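Long-range contact in N-acetyltransferase (Staphylococcus aureus subsp. aureus, PDB 4LUA), which probably transfers an acetyl group from acetyl-CoA to an amino group, as a member of the GNAT family of N-acetyltransferases: residues 136-144 / 155-163. Numbering follows the deposited sequence.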
loop_
_atom_site.group_PDB
_atom_site.type_symbol
_atom_site.label_atom_id
_atom_site.label_comp_id
_atom_site.label_asym_id
_atom_site.label_seq_id
_atom_site.Cartn_x
_atom_site.Cartn_y
_atom_site.Cartn_z
ATOM N N LEU A 136 -6.605 -4.384 -11.843
ATOM C CA LEU A 136 -6.399 -2.923 -11.982
ATOM C C LEU A 136 -5.378 -2.571 -13.044
ATOM O O LEU A 136 -5.103 -1.377 -13.259
ATOM C CB LEU A 136 -5.881 -2.377 -10.631
ATOM C CG LEU A 136 -6.986 -2.477 -9.569
ATOM C CD1 LEU A 136 -6.344 -2.193 -8.199
ATOM C CD2 LEU A 136 -8.122 -1.507 -9.826
ATOM N N GLY A 137 -4.883 -3.573 -13.754
ATOM C CA GLY A 137 -4.003 -3.267 -14.871
ATOM C C GLY A 137 -2.512 -3.419 -14.591
ATOM O O GLY A 137 -1.708 -3.112 -15.508
ATOM N N PHE A 138 -2.126 -3.868 -13.394
ATOM C CA PHE A 138 -0.707 -4.160 -13.148
ATOM C C PHE A 138 -0.298 -5.461 -13.830
ATOM O O PHE A 138 -1.107 -6.417 -13.899
ATOM C CB PHE A 138 -0.465 -4.346 -11.638
ATOM C CG PHE A 138 -0.433 -3.045 -10.865
ATOM C CD1 PHE A 138 -1.607 -2.262 -10.720
ATOM C CD2 PHE A 138 0.761 -2.556 -10.308
ATOM C CE1 PHE A 138 -1.566 -1.043 -10.012
ATOM C CE2 PHE A 138 0.802 -1.328 -9.575
ATOM C CZ PHE A 138 -0.403 -0.576 -9.455
ATOM N N ASP A 139 0.950 -5.510 -14.287
ATOM C CA ASP A 139 1.503 -6.692 -14.971
ATOM C C ASP A 139 2.628 -7.247 -14.157
ATOM O O ASP A 139 3.266 -6.565 -13.351
ATOM C CB ASP A 139 2.034 -6.265 -16.323
ATOM C CG ASP A 139 0.895 -6.015 -17.340
ATOM O OD1 ASP A 139 -0.255 -6.499 -17.139
ATOM O OD2 ASP A 139 1.163 -5.361 -18.358
ATOM N N ILE A 140 2.932 -8.534 -14.372
ATOM C CA ILE A 140 4.016 -9.151 -13.623
ATOM C C ILE A 140 5.396 -8.642 -14.098
ATOM O O ILE A 140 5.664 -8.506 -15.313
ATOM C CB ILE A 140 3.918 -10.671 -13.813
ATOM C CG1 ILE A 140 5.058 -11.370 -13.106
ATOM C CG2 ILE A 140 4.108 -10.989 -15.249
ATOM C CD1 ILE A 140 4.829 -11.391 -11.579
ATOM N N LEU A 141 6.229 -8.262 -13.125
ATOM C CA LEU A 141 7.622 -7.905 -13.388
ATOM C C LEU A 141 8.420 -9.153 -13.125
ATOM O O LEU A 141 9.203 -9.618 -13.995
ATOM C CB LEU A 141 8.011 -6.762 -12.392
ATOM C CG LEU A 141 9.380 -6.123 -12.698
ATOM C CD1 LEU A 141 9.427 -4.698 -12.099
ATOM C CD2 LEU A 141 10.595 -6.948 -12.189
ATOM N N GLY A 142 8.281 -9.701 -11.933
ATOM C CA GLY A 142 9.113 -10.861 -11.652
ATOM C C GLY A 142 8.879 -11.475 -10.287
ATOM O O GLY A 142 7.823 -11.212 -9.666
ATOM N N PHE A 143 9.826 -12.277 -9.832
ATOM C CA PHE A 143 9.689 -13.072 -8.594
ATOM C C PHE A 143 11.025 -12.984 -7.905
ATOM O O PHE A 143 12.104 -13.309 -8.487
ATOM C CB PHE A 143 9.345 -14.537 -8.926
ATOM C CG PHE A 143 9.388 -15.480 -7.727
ATOM C CD1 PHE A 143 8.282 -15.576 -6.873
ATOM C CD2 PHE A 143 10.485 -16.279 -7.497
ATOM C CE1 PHE A 143 8.324 -16.472 -5.757
ATOM C CE2 PHE A 143 10.553 -17.152 -6.386
ATOM C CZ PHE A 143 9.450 -17.245 -5.526
ATOM N N GLU A 144 11.009 -12.498 -6.664
ATOM C CA GLU A 144 12.231 -12.336 -5.903
ATOM C C GLU A 144 12.211 -13.271 -4.666
ATOM O O GLU A 144 11.290 -13.209 -3.859
ATOM C CB GLU A 144 12.339 -10.900 -5.456
ATOM C CG GLU A 144 13.721 -10.654 -4.808
ATOM C CD GLU A 144 13.870 -9.246 -4.225
ATOM O OE1 GLU A 144 12.960 -8.397 -4.352
ATOM O OE2 GLU A 144 14.913 -8.989 -3.582
ATOM N N PHE A 155 9.929 -14.010 3.314
ATOM C CA PHE A 155 8.959 -14.375 2.274
ATOM C C PHE A 155 9.490 -14.061 0.899
ATOM O O PHE A 155 10.169 -13.023 0.678
ATOM C CB PHE A 155 7.627 -13.638 2.466
ATOM C CG PHE A 155 6.852 -14.101 3.691
ATOM C CD1 PHE A 155 7.137 -13.588 4.935
ATOM C CD2 PHE A 155 5.851 -15.049 3.578
ATOM C CE1 PHE A 155 6.430 -14.029 6.078
ATOM C CE2 PHE A 155 5.140 -15.470 4.695
ATOM C CZ PHE A 155 5.432 -14.949 5.939
ATOM N N ASP A 156 9.154 -14.955 -0.041
ATOM C CA ASP A 156 9.357 -14.632 -1.460
ATOM C C ASP A 156 8.218 -13.709 -1.935
ATOM O O ASP A 156 7.109 -13.745 -1.408
ATOM C CB ASP A 156 9.257 -15.918 -2.286
ATOM C CG ASP A 156 10.235 -16.970 -1.886
ATOM O OD1 ASP A 156 11.292 -16.640 -1.276
ATOM O OD2 ASP A 156 9.933 -18.178 -2.161
ATOM N N GLU A 157 8.501 -12.841 -2.906
ATOM C CA GLU A 157 7.477 -11.940 -3.411
ATOM C C GLU A 157 7.430 -11.898 -4.914
ATOM O O GLU A 157 8.497 -11.989 -5.586
ATOM C CB GLU A 157 7.730 -10.525 -2.929
ATOM C CG GLU A 157 7.532 -10.390 -1.420
ATOM C CD GLU A 157 7.593 -9.002 -0.987
ATOM O OE1 GLU A 157 8.663 -8.337 -1.144
ATOM O OE2 GLU A 157 6.555 -8.526 -0.477
ATOM N N HIS A 158 6.229 -11.685 -5.432
ATOM C CA HIS A 158 6.057 -11.264 -6.833
ATOM C C HIS A 158 6.166 -9.746 -6.874
ATOM O O HIS A 158 5.704 -9.027 -5.969
ATOM C CB HIS A 158 4.715 -11.678 -7.434
ATOM C CG HIS A 158 4.622 -13.150 -7.655
ATOM N ND1 HIS A 158 3.793 -13.957 -6.896
ATOM C CD2 HIS A 158 5.318 -13.972 -8.472
ATOM C CE1 HIS A 158 3.953 -15.216 -7.277
ATOM N NE2 HIS A 158 4.912 -15.266 -8.195
ATOM N N TRP A 159 6.773 -9.228 -7.949
ATOM C CA TRP A 159 6.776 -7.798 -8.167
ATOM C C TRP A 159 5.895 -7.546 -9.385
ATOM O O TRP A 159 5.984 -8.244 -10.383
ATOM C CB TRP A 159 8.217 -7.352 -8.539
ATOM C CG TRP A 159 9.059 -7.226 -7.316
ATOM C CD1 TRP A 159 9.938 -8.172 -6.778
ATOM C CD2 TRP A 159 9.077 -6.092 -6.439
ATOM N NE1 TRP A 159 10.507 -7.643 -5.627
ATOM C CE2 TRP A 159 9.992 -6.391 -5.389
ATOM C CE3 TRP A 159 8.411 -4.856 -6.444
ATOM C CZ2 TRP A 159 10.262 -5.464 -4.349
ATOM C CZ3 TRP A 159 8.687 -3.939 -5.424
ATOM C CH2 TRP A 159 9.606 -4.274 -4.386
ATOM N N LEU A 160 5.011 -6.537 -9.290
ATOM C CA LEU A 160 4.158 -6.148 -10.408
ATOM C C LEU A 160 4.379 -4.674 -10.675
ATOM O O LEU A 160 4.774 -3.936 -9.773
ATOM C CB LEU A 160 2.668 -6.335 -9.994
ATOM C CG LEU A 160 2.167 -7.811 -10.020
ATOM C CD1 LEU A 160 2.708 -8.598 -8.818
ATOM C CD2 LEU A 160 0.580 -7.826 -9.959
ATOM N N PHE A 161 4.047 -4.242 -11.879
ATOM C CA PHE A 161 4.201 -2.833 -12.210
ATOM C C PHE A 161 2.989 -2.351 -12.980
ATOM O O PHE A 161 2.301 -3.131 -13.671
ATOM C CB PHE A 161 5.471 -2.596 -13.058
ATOM C CG PHE A 161 5.366 -3.121 -14.469
ATOM C CD1 PHE A 161 4.841 -2.342 -15.507
ATOM C CD2 PHE A 161 5.785 -4.423 -14.740
ATOM C CE1 PHE A 161 4.736 -2.863 -16.830
ATOM C CE2 PHE A 161 5.699 -4.951 -16.059
ATOM C CZ PHE A 161 5.178 -4.167 -17.090
ATOM N N TYR A 162 2.782 -1.020 -12.947
ATOM C CA TYR A 162 1.779 -0.395 -13.810
ATOM C C TYR A 162 2.509 0.621 -14.662
ATOM O O TYR A 162 3.207 1.524 -14.139
ATOM C CB TYR A 162 0.706 0.310 -12.926
ATOM C CG TYR A 162 -0.439 0.860 -13.734
ATOM C CD1 TYR A 162 -0.313 2.042 -14.416
ATOM C CD2 TYR A 162 -1.671 0.191 -13.755
ATOM C CE1 TYR A 162 -1.365 2.530 -15.175
ATOM C CE2 TYR A 162 -2.728 0.674 -14.509
ATOM C CZ TYR A 162 -2.561 1.841 -15.214
ATOM O OH TYR A 162 -3.589 2.385 -15.993
ATOM N N ASP A 163 2.258 0.495 -15.962
ATOM C CA ASP A 163 2.903 1.277 -16.996
ATOM C C ASP A 163 2.237 2.624 -17.083
ATOM O O ASP A 163 1.161 2.727 -17.716
ATOM C CB ASP A 163 2.780 0.538 -18.337
ATOM C CG ASP A 163 3.442 1.281 -19.470
ATOM O OD1 ASP A 163 3.548 0.672 -20.557
ATOM O OD2 ASP A 163 3.854 2.458 -19.295
HETATM O O HOH W 1 0.507 -1.761 -16.735
#
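Antiparallel backbone bonding joins Asp139–Glu144 to Glu157–Phe161. Asp139 and Phe161 exchange two N-H···O bonds at one end, and Glu144 and Glu157 do the same at the other, with Glu144 N 2.8 Å from Glu157 O. Between them the register slips by one residue: Leu141 N and Gly142 N both donate to Trp159 O, at 2.8 and 3.1 Å, approaching from the same face of its carbonyl plane. This is a classic beta bulge, closed by Trp159 N donating to Gly142 O.

The polar side-chain link is a hydrogen bond from Trp159 NE1 to Glu144 OE1 (2.9 Å), bent to 155° at the hydrogen, with the oxygen a little out of the indole plane. Glu144 is extended, its CG anti to the backbone N (chi1 -172°), which lays the carboxylate alongside the indole, nearly coplanar with it, and offers the anti lone pair of OE1. At the Gly137 end a water donates to Gly137 O and accepts from Asp163 N, carrying the link on past the direct bonds.

Among the rings, Tyr162 CB sits squarely over one face of Phe138, 3.7 Å from its centroid, and the Tyr162 ring turns its edge toward the face of the Phe138 ring, an edge-to-face pair with planes 61° apart. Asp139 CB covers a face of Phe161, while Leu141 CB meets that ring's edge. The Phe143 ring lies oblique to that of His158, with Phe143 CD1 3.6 Å from His158 NE2, and Phe143 CZ reaches Asp156 CB; Asp156 OD1 is bonded to Asn146 N.

The two segments are the part away from the turn of the C-terminal beta hairpin (strands 139-150 and 153-163) of this GNAT fold. Gly137, in a Schellman motif, leads out of helix 127-135; strand 117-123 pairs with the other edge of 153-163, and helix 96-112 packs against Leu136 and Tyr162.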